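Local atomic coordinates of ParB domain protein nuclease (Sulfolobus solfataricus, PDB entry 5K5D), a protein that probably takes part in archaeal DNA segregation as a ParB-type partition protein and may have nuclease activity. Residues L7-L19 and M69-D83. The protein carries 4 engineered substitutions. Numbering follows the deposited sequence.
Sequences LTYTEEVVSIEKL and MKKLGFKEVKILKYD
Strand 9-15 pairs antiparallel with strand 76-82, from Y9 opposite Y82 to S15 opposite E76, at one border of the mixed four-stranded sheet of the ParB-like N-terminal domain. Strand 51-53 flanks 76-82 on its other side. Backbone hydrogen bonds link T10 with K81, E12 with I79 and V14 with V77 in both directions. I16 N also hydrogen-bonds to K75 O at 2.9 Å.

Y9, E11, L80 and Y82 share one face. The rings of Y9 and Y82 meet obliquely, their planes at 40°. Y9 CB sits over the centre of the Y82 ring, 3.5 Å from its centroid. L80 CD1 lies over a face of the Y9 ring.

E12, V14, I79 and K81 share the other face. E12 OE2 meets K81 NZ in a salt bridge of 3.1 Å, whose hydrogen bond is weak. Y57 OH hydrogen-bonds to both E12 OE1 and K81 NZ.

I16 fits between the end of helix 63-71 and the following turn. Its CG1 is anti to the backbone N (chi1 -168°) and the chain runs on extended, which brings CD1 to K70 CD and F74 O. A water accepts a hydrogen bond from K70 NZ; it donates to I16 O and to L19 O, both at 2.9 Å.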
loop_
_atom_site.group_PDB
_atom_site.type_symbol
_atom_site.label_atom_id
_atom_site.label_comp_id
_atom_site.label_asym_id
_atom_site.label_seq_id
_atom_site.Cartn_x
_atom_site.Cartn_y
_atom_site.Cartn_z
ATOM N N LEU B 7 -10.290 -19.023 3.823
ATOM C CA LEU B 7 -11.104 -18.482 2.743
ATOM C C LEU B 7 -11.536 -19.581 1.787
ATOM O O LEU B 7 -10.714 -20.365 1.322
ATOM C CB LEU B 7 -10.350 -17.387 1.986
ATOM C CG LEU B 7 -9.980 -16.143 2.793
ATOM C CD1 LEU B 7 -9.405 -15.071 1.881
ATOM C CD2 LEU B 7 -11.194 -15.617 3.539
ATOM N N THR B 8 -12.834 -19.632 1.510
ATOM C CA THR B 8 -13.395 -20.600 0.576
ATOM C C THR B 8 -14.090 -19.886 -0.577
ATOM O O THR B 8 -14.621 -18.783 -0.412
ATOM C CB THR B 8 -14.432 -21.498 1.257
ATOM O OG1 THR B 8 -15.022 -22.365 0.280
ATOM C CG2 THR B 8 -15.523 -20.647 1.885
ATOM N N TYR B 9 -14.099 -20.520 -1.743
ATOM C CA TYR B 9 -14.768 -19.943 -2.893
ATOM C C TYR B 9 -15.180 -21.008 -3.893
ATOM O O TYR B 9 -14.719 -22.148 -3.842
ATOM C CB TYR B 9 -13.872 -18.904 -3.574
ATOM C CG TYR B 9 -12.642 -19.489 -4.222
ATOM C CD1 TYR B 9 -12.698 -20.023 -5.504
ATOM C CD2 TYR B 9 -11.425 -19.509 -3.553
ATOM C CE1 TYR B 9 -11.573 -20.565 -6.101
ATOM C CE2 TYR B 9 -10.294 -20.044 -4.144
ATOM C CZ TYR B 9 -10.375 -20.570 -5.417
ATOM O OH TYR B 9 -9.252 -21.103 -6.011
ATOM N N THR B 10 -16.053 -20.621 -4.811
ATOM C CA THR B 10 -16.474 -21.508 -5.876
ATOM C C THR B 10 -16.318 -20.788 -7.210
ATOM O O THR B 10 -16.350 -19.555 -7.272
ATOM C CB THR B 10 -17.923 -21.979 -5.668
ATOM O OG1 THR B 10 -18.777 -20.844 -5.483
ATOM C CG2 THR B 10 -18.017 -22.861 -4.430
ATOM N N GLU B 11 -16.122 -21.559 -8.270
ATOM C CA GLU B 11 -15.919 -20.993 -9.594
ATOM C C GLU B 11 -17.245 -20.973 -10.338
ATOM O O GLU B 11 -17.910 -22.002 -10.454
ATOM C CB GLU B 11 -14.883 -21.815 -10.365
ATOM C CG GLU B 11 -13.981 -21.002 -11.288
ATOM C CD GLU B 11 -14.660 -20.601 -12.585
ATOM O OE1 GLU B 11 -15.750 -21.132 -12.879
ATOM O OE2 GLU B 11 -14.099 -19.755 -13.312
ATOM N N GLU B 12 -17.643 -19.801 -10.824
ATOM C CA GLU B 12 -18.890 -19.692 -11.571
ATOM C C GLU B 12 -18.861 -18.598 -12.631
ATOM O O GLU B 12 -18.027 -17.693 -12.590
ATOM C CB GLU B 12 -20.082 -19.489 -10.628
ATOM C CG GLU B 12 -19.988 -18.273 -9.735
ATOM C CD GLU B 12 -21.227 -18.093 -8.874
ATOM O OE1 GLU B 12 -22.160 -17.388 -9.313
ATOM O OE2 GLU B 12 -21.274 -18.657 -7.761
ATOM N N VAL B 13 -19.777 -18.705 -13.587
ATOM C CA VAL B 13 -19.914 -17.712 -14.639
ATOM C C VAL B 13 -21.208 -16.944 -14.445
ATOM O O VAL B 13 -22.254 -17.527 -14.161
ATOM C CB VAL B 13 -19.924 -18.354 -16.028
ATOM C CG1 VAL B 13 -20.055 -17.282 -17.099
ATOM C CG2 VAL B 13 -18.665 -19.171 -16.236
ATOM N N VAL B 14 -21.130 -15.629 -14.598
ATOM C CA VAL B 14 -22.278 -14.770 -14.370
ATOM C C VAL B 14 -22.365 -13.705 -15.450
ATOM O O VAL B 14 -21.382 -13.436 -16.142
ATOM C CB VAL B 14 -22.181 -14.078 -13.000
ATOM C CG1 VAL B 14 -22.249 -15.106 -11.885
ATOM C CG2 VAL B 14 -20.901 -13.274 -12.907
ATOM N N SER B 15 -23.546 -13.107 -15.595
ATOM C CA SER B 15 -23.723 -11.998 -16.522
ATOM C C SER B 15 -22.781 -10.876 -16.114
ATOM O O SER B 15 -22.604 -10.605 -14.925
ATOM C CB SER B 15 -25.173 -11.505 -16.528
ATOM O OG SER B 15 -25.501 -10.838 -15.323
ATOM N N ILE B 16 -22.171 -10.233 -17.102
ATOM C CA ILE B 16 -21.139 -9.240 -16.836
ATOM C C ILE B 16 -21.663 -8.079 -15.987
ATOM O O ILE B 16 -20.903 -7.431 -15.269
ATOM C CB ILE B 16 -20.514 -8.716 -18.145
ATOM C CG1 ILE B 16 -19.251 -7.905 -17.851
ATOM C CG2 ILE B 16 -21.530 -7.905 -18.941
ATOM C CD1 ILE B 16 -18.437 -7.598 -19.077
ATOM N N GLU B 17 -22.968 -7.842 -16.054
ATOM C CA GLU B 17 -23.577 -6.730 -15.339
ATOM C C GLU B 17 -24.033 -7.125 -13.936
ATOM O O GLU B 17 -24.513 -6.287 -13.166
ATOM C CB GLU B 17 -24.751 -6.166 -16.141
ATOM C CG GLU B 17 -24.376 -5.722 -17.548
ATOM C CD GLU B 17 -23.353 -4.601 -17.550
ATOM O OE1 GLU B 17 -23.482 -3.677 -16.719
ATOM O OE2 GLU B 17 -22.417 -4.646 -18.378
ATOM N N LYS B 18 -23.880 -8.400 -13.601
ATOM C CA LYS B 18 -24.286 -8.883 -12.287
ATOM C C LYS B 18 -23.300 -8.438 -11.203
ATOM O O LYS B 18 -23.642 -8.394 -10.020
ATOM C CB LYS B 18 -24.428 -10.406 -12.299
ATOM C CG LYS B 18 -25.079 -10.987 -11.051
ATOM C CD LYS B 18 -25.257 -12.490 -11.180
ATOM C CE LYS B 18 -25.822 -13.101 -9.903
ATOM N NZ LYS B 18 -26.004 -14.575 -10.040
ATOM N N LEU B 19 -22.083 -8.094 -11.616
ATOM C CA LEU B 19 -21.033 -7.680 -10.682
ATOM C C LEU B 19 -21.217 -6.252 -10.170
ATOM O O LEU B 19 -21.310 -5.305 -10.954
ATOM C CB LEU B 19 -19.652 -7.831 -11.325
ATOM C CG LEU B 19 -18.861 -9.096 -10.977
ATOM C CD1 LEU B 19 -19.730 -10.119 -10.247
ATOM C CD2 LEU B 19 -18.227 -9.695 -12.231
HETATM N N MSE B 69 -13.445 -5.645 -20.421
HETATM C CA MSE B 69 -14.358 -6.656 -20.941
HETATM C C MSE B 69 -15.724 -6.069 -21.262
HETATM O O MSE B 69 -16.394 -6.497 -22.203
HETATM C CB MSE B 69 -14.514 -7.798 -19.939
HETATM C CG MSE B 69 -13.270 -8.648 -19.772
HETATM SE SE MSE B 69 -13.628 -10.199 -18.654
HETATM C CE MSE B 69 -13.910 -9.274 -16.964
ATOM N N LYS B 70 -16.136 -5.096 -20.458
ATOM C CA LYS B 70 -17.388 -4.397 -20.680
ATOM C C LYS B 70 -17.327 -3.685 -22.033
ATOM O O LYS B 70 -18.284 -3.716 -22.808
ATOM C CB LYS B 70 -17.628 -3.385 -19.559
ATOM C CG LYS B 70 -19.061 -3.327 -19.061
ATOM C CD LYS B 70 -19.323 -4.395 -18.015
ATOM C CE LYS B 70 -18.759 -3.997 -16.659
ATOM N NZ LYS B 70 -19.568 -2.932 -15.996
ATOM N N LYS B 71 -16.187 -3.055 -22.312
ATOM C CA LYS B 71 -15.990 -2.322 -23.560
ATOM C C LYS B 71 -15.721 -3.239 -24.756
ATOM O O LYS B 71 -15.965 -2.860 -25.899
ATOM C CB LYS B 71 -14.863 -1.294 -23.409
ATOM C CG LYS B 71 -15.218 -0.137 -22.488
ATOM C CD LYS B 71 -13.987 0.645 -22.077
ATOM C CE LYS B 71 -14.356 1.780 -21.135
ATOM N NZ LYS B 71 -13.174 2.612 -20.778
ATOM N N LEU B 72 -15.229 -4.444 -24.490
ATOM C CA LEU B 72 -14.941 -5.394 -25.555
ATOM C C LEU B 72 -16.146 -6.268 -25.895
ATOM O O LEU B 72 -16.022 -7.255 -26.621
ATOM C CB LEU B 72 -13.730 -6.260 -25.202
ATOM C CG LEU B 72 -12.366 -5.708 -25.621
ATOM C CD1 LEU B 72 -12.210 -4.264 -25.177
ATOM C CD2 LEU B 72 -11.235 -6.571 -25.074
ATOM N N GLY B 73 -17.310 -5.905 -25.365
ATOM C CA GLY B 73 -18.542 -6.598 -25.693
ATOM C C GLY B 73 -18.867 -7.807 -24.832
ATOM O O GLY B 73 -19.983 -8.329 -24.889
ATOM N N PHE B 74 -17.900 -8.259 -24.035
ATOM C CA PHE B 74 -18.117 -9.414 -23.171
ATOM C C PHE B 74 -19.486 -9.351 -22.500
ATOM O O PHE B 74 -19.911 -8.295 -22.033
ATOM C CB PHE B 74 -17.007 -9.528 -22.126
ATOM C CG PHE B 74 -15.680 -9.945 -22.696
ATOM C CD1 PHE B 74 -14.951 -9.081 -23.495
ATOM C CD2 PHE B 74 -15.162 -11.203 -22.431
ATOM C CE1 PHE B 74 -13.731 -9.463 -24.019
ATOM C CE2 PHE B 74 -13.942 -11.589 -22.952
ATOM C CZ PHE B 74 -13.226 -10.719 -23.748
ATOM N N LYS B 75 -20.181 -10.484 -22.470
ATOM C CA LYS B 75 -21.527 -10.536 -21.908
ATOM C C LYS B 75 -21.559 -11.267 -20.571
ATOM O O LYS B 75 -22.506 -11.128 -19.798
ATOM C CB LYS B 75 -22.498 -11.195 -22.893
ATOM C CG LYS B 75 -22.667 -10.438 -24.205
ATOM C CD LYS B 75 -23.125 -9.005 -23.957
ATOM C CE LYS B 75 -23.137 -8.193 -25.244
ATOM N NZ LYS B 75 -23.557 -6.783 -25.006
ATOM N N GLU B 76 -20.522 -12.051 -20.304
ATOM C CA GLU B 76 -20.448 -12.792 -19.052
ATOM C C GLU B 76 -19.004 -13.045 -18.648
ATOM O O GLU B 76 -18.125 -13.210 -19.494
ATOM C CB GLU B 76 -21.237 -14.104 -19.134
ATOM C CG GLU B 76 -20.690 -15.136 -20.104
ATOM C CD GLU B 76 -21.554 -16.388 -20.161
ATOM O OE1 GLU B 76 -22.787 -16.275 -19.982
ATOM O OE2 GLU B 76 -20.999 -17.486 -20.378
ATOM N N VAL B 77 -18.764 -13.070 -17.346
ATOM C CA VAL B 77 -17.403 -13.160 -16.843
ATOM C C VAL B 77 -17.242 -14.265 -15.803
ATOM O O VAL B 77 -18.077 -14.431 -14.912
ATOM C CB VAL B 77 -16.921 -11.792 -16.288
ATOM C CG1 VAL B 77 -18.010 -11.131 -15.465
ATOM C CG2 VAL B 77 -15.637 -11.950 -15.485
ATOM N N LYS B 78 -16.166 -15.031 -15.946
ATOM C CA LYS B 78 -15.813 -16.066 -14.988
ATOM C C LYS B 78 -15.315 -15.399 -13.713
ATOM O O LYS B 78 -14.499 -14.480 -13.766
ATOM C CB LYS B 78 -14.719 -16.964 -15.574
ATOM C CG LYS B 78 -15.084 -17.601 -16.911
ATOM C CD LYS B 78 -13.888 -17.682 -17.871
ATOM C CE LYS B 78 -12.824 -18.663 -17.403
ATOM N NZ LYS B 78 -12.073 -18.174 -16.210
ATOM N N ILE B 79 -15.813 -15.852 -12.567
ATOM C CA ILE B 79 -15.386 -15.289 -11.293
ATOM C C ILE B 79 -15.093 -16.353 -10.235
ATOM O O ILE B 79 -15.454 -17.526 -10.380
ATOM C CB ILE B 79 -16.430 -14.301 -10.719
ATOM C CG1 ILE B 79 -17.711 -15.036 -10.314
ATOM C CG2 ILE B 79 -16.727 -13.194 -11.715
ATOM C CD1 ILE B 79 -18.730 -14.149 -9.606
ATOM N N LEU B 80 -14.413 -15.927 -9.177
ATOM C CA LEU B 80 -14.299 -16.726 -7.972
ATOM C C LEU B 80 -15.161 -16.068 -6.898
ATOM O O LEU B 80 -14.791 -15.030 -6.341
ATOM C CB LEU B 80 -12.845 -16.825 -7.510
ATOM C CG LEU B 80 -11.858 -17.459 -8.493
ATOM C CD1 LEU B 80 -10.488 -17.636 -7.850
ATOM C CD2 LEU B 80 -12.382 -18.791 -8.996
ATOM N N LYS B 81 -16.323 -16.659 -6.636
ATOM C CA LYS B 81 -17.210 -16.163 -5.595
ATOM C C LYS B 81 -16.806 -16.748 -4.247
ATOM O O LYS B 81 -16.962 -17.947 -4.000
ATOM C CB LYS B 81 -18.668 -16.507 -5.903
ATOM C CG LYS B 81 -19.662 -15.801 -4.996
ATOM C CD LYS B 81 -21.100 -16.162 -5.332
ATOM C CE LYS B 81 -21.422 -17.587 -4.920
ATOM N NZ LYS B 81 -22.837 -17.934 -5.231
ATOM N N TYR B 82 -16.274 -15.891 -3.386
ATOM C CA TYR B 82 -15.866 -16.291 -2.052
ATOM C C TYR B 82 -17.051 -16.241 -1.103
ATOM O O TYR B 82 -17.955 -15.422 -1.266
ATOM C CB TYR B 82 -14.747 -15.385 -1.547
ATOM C CG TYR B 82 -13.413 -15.714 -2.148
ATOM C CD1 TYR B 82 -13.126 -15.399 -3.471
ATOM C CD2 TYR B 82 -12.433 -16.345 -1.395
ATOM C CE1 TYR B 82 -11.896 -15.708 -4.027
ATOM C CE2 TYR B 82 -11.202 -16.657 -1.944
ATOM C CZ TYR B 82 -10.942 -16.338 -3.257
ATOM O OH TYR B 82 -9.722 -16.652 -3.798
ATOM N N ASP B 83 -17.037 -17.119 -0.106
ATOM C CA ASP B 83 -18.170 -17.258 0.791
ATOM C C ASP B 83 -18.073 -16.341 2.002
ATOM O O ASP B 83 -18.051 -16.795 3.141
ATOM C CB ASP B 83 -18.314 -18.707 1.243
ATOM C CG ASP B 83 -19.542 -18.924 2.094
ATOM O OD1 ASP B 83 -20.572 -18.280 1.806
ATOM O OD2 ASP B 83 -19.475 -19.722 3.052
HETATM O O HOH W 1 -20.796 -4.905 -13.799
#